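Local coordinates for protein HTH-type transcriptional regulator LysG (Mycobacterium tuberculosis, PDB 3ISP) that probably activates expression of the lysine exporter LysE and represses its own gene, as a homodimeric DNA-binding transcription factor of the LysR family, at residues C155-L160 / P265-C270. Residues are numbered along the deposited sequence; the frame is centred on the assembly and turned at random.
Sequences CRVHPL and PLYWQC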
ATOM      1  N   CYS A 155     -21.567  -7.926  12.149  1.00 66.13           N
ATOM      2  CA  CYS A 155     -21.856  -9.110  11.351  1.00 57.98           C
ATOM      3  C   CYS A 155     -21.985 -10.416  12.140  1.00 55.28           C
ATOM      4  O   CYS A 155     -21.159 -10.722  12.992  1.00 55.17           O
ATOM      5  CB  CYS A 155     -20.774  -9.269  10.292  1.00 58.11           C
ATOM      6  SG  CYS A 155     -21.078  -8.400   8.762  1.00 67.98           S
ATOM      7  N   ARG A 156     -23.027 -11.184  11.840  1.00 58.11           N
ATOM      8  CA  ARG A 156     -23.135 -12.568  12.310  1.00 58.62           C
ATOM      9  C   ARG A 156     -22.381 -13.532  11.379  1.00 56.23           C
ATOM     10  O   ARG A 156     -22.314 -13.324  10.164  1.00 51.39           O
ATOM     11  CB  ARG A 156     -24.597 -13.009  12.381  1.00 57.80           C
ATOM     12  CG  ARG A 156     -25.326 -12.564  13.607  1.00 68.38           C
ATOM     13  CD  ARG A 156     -26.649 -13.303  13.755  1.00 79.22           C
ATOM     14  NE  ARG A 156     -27.641 -12.482  14.444  1.00 83.99           N
ATOM     15  CZ  ARG A 156     -28.552 -11.742  13.819  1.00 81.20           C
ATOM     16  NH1 ARG A 156     -28.607 -11.729  12.485  1.00 68.64           N
ATOM     17  NH2 ARG A 156     -29.410 -11.021  14.527  1.00 77.34           N
ATOM     18  N   VAL A 157     -21.843 -14.599  11.963  1.00 53.53           N
ATOM     19  CA  VAL A 157     -21.090 -15.604  11.224  1.00 51.52           C
ATOM     20  C   VAL A 157     -21.834 -16.933  11.164  1.00 53.59           C
ATOM     21  O   VAL A 157     -22.221 -17.474  12.202  1.00 50.37           O
ATOM     22  CB  VAL A 157     -19.751 -15.868  11.907  1.00 54.11           C
ATOM     23  CG1 VAL A 157     -19.086 -17.080  11.304  1.00 51.32           C
ATOM     24  CG2 VAL A 157     -18.857 -14.643  11.826  1.00 53.20           C
ATOM     25  N   HIS A 158     -22.021 -17.447   9.948  1.00 51.05           N
ATOM     26  CA  HIS A 158     -22.617 -18.769   9.718  1.00 53.74           C
ATOM     27  C   HIS A 158     -21.666 -19.727   8.995  1.00 55.23           C
ATOM     28  O   HIS A 158     -21.190 -19.435   7.894  1.00 49.85           O
ATOM     29  CB  HIS A 158     -23.867 -18.651   8.860  1.00 54.44           C
ATOM     30  CG  HIS A 158     -24.950 -17.824   9.470  1.00 58.70           C
ATOM     31  ND1 HIS A 158     -25.099 -16.482   9.203  1.00 56.56           N
ATOM     32  CD2 HIS A 158     -25.956 -18.155  10.312  1.00 55.42           C
ATOM     33  CE1 HIS A 158     -26.146 -16.019   9.859  1.00 57.39           C
ATOM     34  NE2 HIS A 158     -26.686 -17.016  10.535  1.00 55.87           N
ATOM     35  N   PRO A 159     -21.403 -20.895   9.591  1.00 57.37           N
ATOM     36  CA  PRO A 159     -20.551 -21.846   8.878  1.00 46.70           C
ATOM     37  C   PRO A 159     -21.336 -22.435   7.739  1.00 50.16           C
ATOM     38  O   PRO A 159     -22.547 -22.621   7.856  1.00 53.50           O
ATOM     39  CB  PRO A 159     -20.259 -22.911   9.929  1.00 50.93           C
ATOM     40  CG  PRO A 159     -20.587 -22.255  11.245  1.00 56.00           C
ATOM     41  CD  PRO A 159     -21.728 -21.354  10.948  1.00 50.96           C
ATOM     42  N   LEU A 160     -20.658 -22.712   6.633  1.00 53.80           N
ATOM     43  CA  LEU A 160     -21.327 -23.208   5.443  1.00 51.21           C
ATOM     44  C   LEU A 160     -20.895 -24.635   5.141  1.00 53.37           C
ATOM     45  O   LEU A 160     -21.604 -25.362   4.450  1.00 52.84           O
ATOM     46  CB  LEU A 160     -20.995 -22.309   4.263  1.00 46.89           C
ATOM     47  CG  LEU A 160     -21.652 -20.934   4.270  1.00 45.48           C
ATOM     48  CD1 LEU A 160     -20.963 -20.069   3.236  1.00 51.34           C
ATOM     49  CD2 LEU A 160     -23.127 -21.047   3.965  1.00 45.51           C
ATOM     50  N   PRO A 265     -12.466 -24.243   5.304  1.00 54.92           N
ATOM     51  CA  PRO A 265     -13.768 -23.851   5.844  1.00 50.82           C
ATOM     52  C   PRO A 265     -14.254 -22.577   5.175  1.00 50.49           C
ATOM     53  O   PRO A 265     -13.493 -21.615   5.064  1.00 53.24           O
ATOM     54  CB  PRO A 265     -13.458 -23.560   7.313  1.00 50.45           C
ATOM     55  CG  PRO A 265     -12.240 -24.320   7.613  1.00 49.77           C
ATOM     56  CD  PRO A 265     -11.436 -24.331   6.352  1.00 55.32           C
ATOM     57  N   LEU A 266     -15.499 -22.581   4.720  1.00 48.50           N
ATOM     58  CA  LEU A 266     -16.172 -21.358   4.314  1.00 47.25           C
ATOM     59  C   LEU A 266     -17.148 -20.887   5.403  1.00 51.22           C
ATOM     60  O   LEU A 266     -17.565 -21.677   6.263  1.00 50.02           O
ATOM     61  CB  LEU A 266     -16.918 -21.578   3.015  1.00 45.09           C
ATOM     62  CG  LEU A 266     -16.038 -21.845   1.794  1.00 46.90           C
ATOM     63  CD1 LEU A 266     -16.910 -22.138   0.594  1.00 45.88           C
ATOM     64  CD2 LEU A 266     -15.126 -20.673   1.521  1.00 43.57           C
ATOM     65  N   TYR A 267     -17.493 -19.602   5.357  1.00 46.66           N
ATOM     66  CA  TYR A 267     -18.464 -18.998   6.259  1.00 44.63           C
ATOM     67  C   TYR A 267     -19.371 -18.025   5.514  1.00 44.77           C
ATOM     68  O   TYR A 267     -18.938 -17.363   4.586  1.00 48.26           O
ATOM     69  CB  TYR A 267     -17.730 -18.266   7.377  1.00 44.26           C
ATOM     70  CG  TYR A 267     -16.798 -19.169   8.131  1.00 47.51           C
ATOM     71  CD1 TYR A 267     -17.225 -19.842   9.270  1.00 47.12           C
ATOM     72  CD2 TYR A 267     -15.502 -19.374   7.693  1.00 48.81           C
ATOM     73  CE1 TYR A 267     -16.391 -20.683   9.955  1.00 49.16           C
ATOM     74  CE2 TYR A 267     -14.650 -20.213   8.378  1.00 53.60           C
ATOM     75  CZ  TYR A 267     -15.102 -20.871   9.511  1.00 55.84           C
ATOM     76  OH  TYR A 267     -14.262 -21.724  10.192  1.00 57.26           O
ATOM     77  N   TRP A 268     -20.632 -17.938   5.907  1.00 44.19           N
ATOM     78  CA  TRP A 268     -21.475 -16.862   5.419  1.00 44.27           C
ATOM     79  C   TRP A 268     -21.605 -15.804   6.513  1.00 48.95           C
ATOM     80  O   TRP A 268     -22.258 -16.032   7.529  1.00 48.60           O
ATOM     81  CB  TRP A 268     -22.840 -17.392   4.970  1.00 44.07           C
ATOM     82  CG  TRP A 268     -23.924 -16.345   4.825  1.00 49.00           C
ATOM     83  CD1 TRP A 268     -24.906 -16.060   5.729  1.00 56.42           C
ATOM     84  CD2 TRP A 268     -24.140 -15.453   3.717  1.00 49.62           C
ATOM     85  NE1 TRP A 268     -25.710 -15.049   5.260  1.00 55.40           N
ATOM     86  CE2 TRP A 268     -25.263 -14.667   4.024  1.00 48.70           C
ATOM     87  CE3 TRP A 268     -23.498 -15.251   2.496  1.00 48.58           C
ATOM     88  CZ2 TRP A 268     -25.750 -13.695   3.157  1.00 50.57           C
ATOM     89  CZ3 TRP A 268     -23.987 -14.289   1.638  1.00 46.21           C
ATOM     90  CH2 TRP A 268     -25.094 -13.521   1.971  1.00 48.54           C
ATOM     91  N   GLN A 269     -20.945 -14.665   6.315  1.00 47.91           N
ATOM     92  CA  GLN A 269     -21.063 -13.518   7.213  1.00 51.07           C
ATOM     93  C   GLN A 269     -22.067 -12.492   6.679  1.00 56.71           C
ATOM     94  O   GLN A 269     -21.982 -12.087   5.518  1.00 55.79           O
ATOM     95  CB  GLN A 269     -19.701 -12.854   7.433  1.00 42.50           C
ATOM     96  CG  GLN A 269     -18.740 -13.745   8.169  1.00 47.94           C
ATOM     97  CD  GLN A 269     -17.667 -12.997   8.935  1.00 54.16           C
ATOM     98  OE1 GLN A 269     -17.926 -11.970   9.561  1.00 58.50           O
ATOM     99  NE2 GLN A 269     -16.460 -13.538   8.925  1.00 53.78           N
ATOM    100  N   CYS A 270     -23.011 -12.075   7.524  1.00 54.56           N
ATOM    101  CA  CYS A 270     -23.988 -11.056   7.140  1.00 55.26           C
ATOM    102  C   CYS A 270     -24.343 -10.109   8.289  1.00 59.38           C
ATOM    103  O   CYS A 270     -24.077 -10.404   9.458  1.00 56.20           O
ATOM    104  CB  CYS A 270     -25.255 -11.703   6.587  1.00 55.04           C
ATOM    105  SG  CYS A 270     -26.191 -12.684   7.777  1.00 56.20           S
TER
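R156 and H158 pair with C270 and W268 in an antiparallel ladder inside the mixed sheet of the LysR substrate-binding domain, a fold of the periplasmic-binding-protein type. The short strand axes run at 146° to each other, which marks the pairing as antiparallel but twisted. R156–C270 and H158–W268 are hydrogen-bonded pairs, evidenced by C270 N to R156 O at 3.0 Å and H158 N to W268 O at 2.8 Å; V157–Q269 and P159–Y267 are non-hydrogen-bonded pairs. Beyond P159, L160 N still reaches L266 O at 3.3 Å, but from well above the carbonyl plane.

The side chains of the four bridged pairs alternate between two faces. On the face of H158, W268 and C270, the first two leave the sheet alongside each other, their ring planes at 34° and H158 ND1 3.5 Å from W268 CD1. The same ND1 makes a weak hydrogen bond to W268 O, which lies in the imidazole plane and also accepts a hydrogen bond from H158 N. Helix 276-288 packs against this face, where T282 OG1 accepts a hydrogen bond from the indole NE1. L160 slants over the start of the W268 side chain, its CD1 3.7 Å from W268 CB.

On the other face, V157 divides its branches: CG1, anti to the backbone N (chi1 169°), touches the Y267 ring, while CG2 lies against the Q269 amide. That amide bonds to the backbones of E148, N150 and V152, and Y267 OH to R149, tying this face to the loop just before strand 155-169. The closest V157 approach is CG2 to Q269 CD, 3.5 Å.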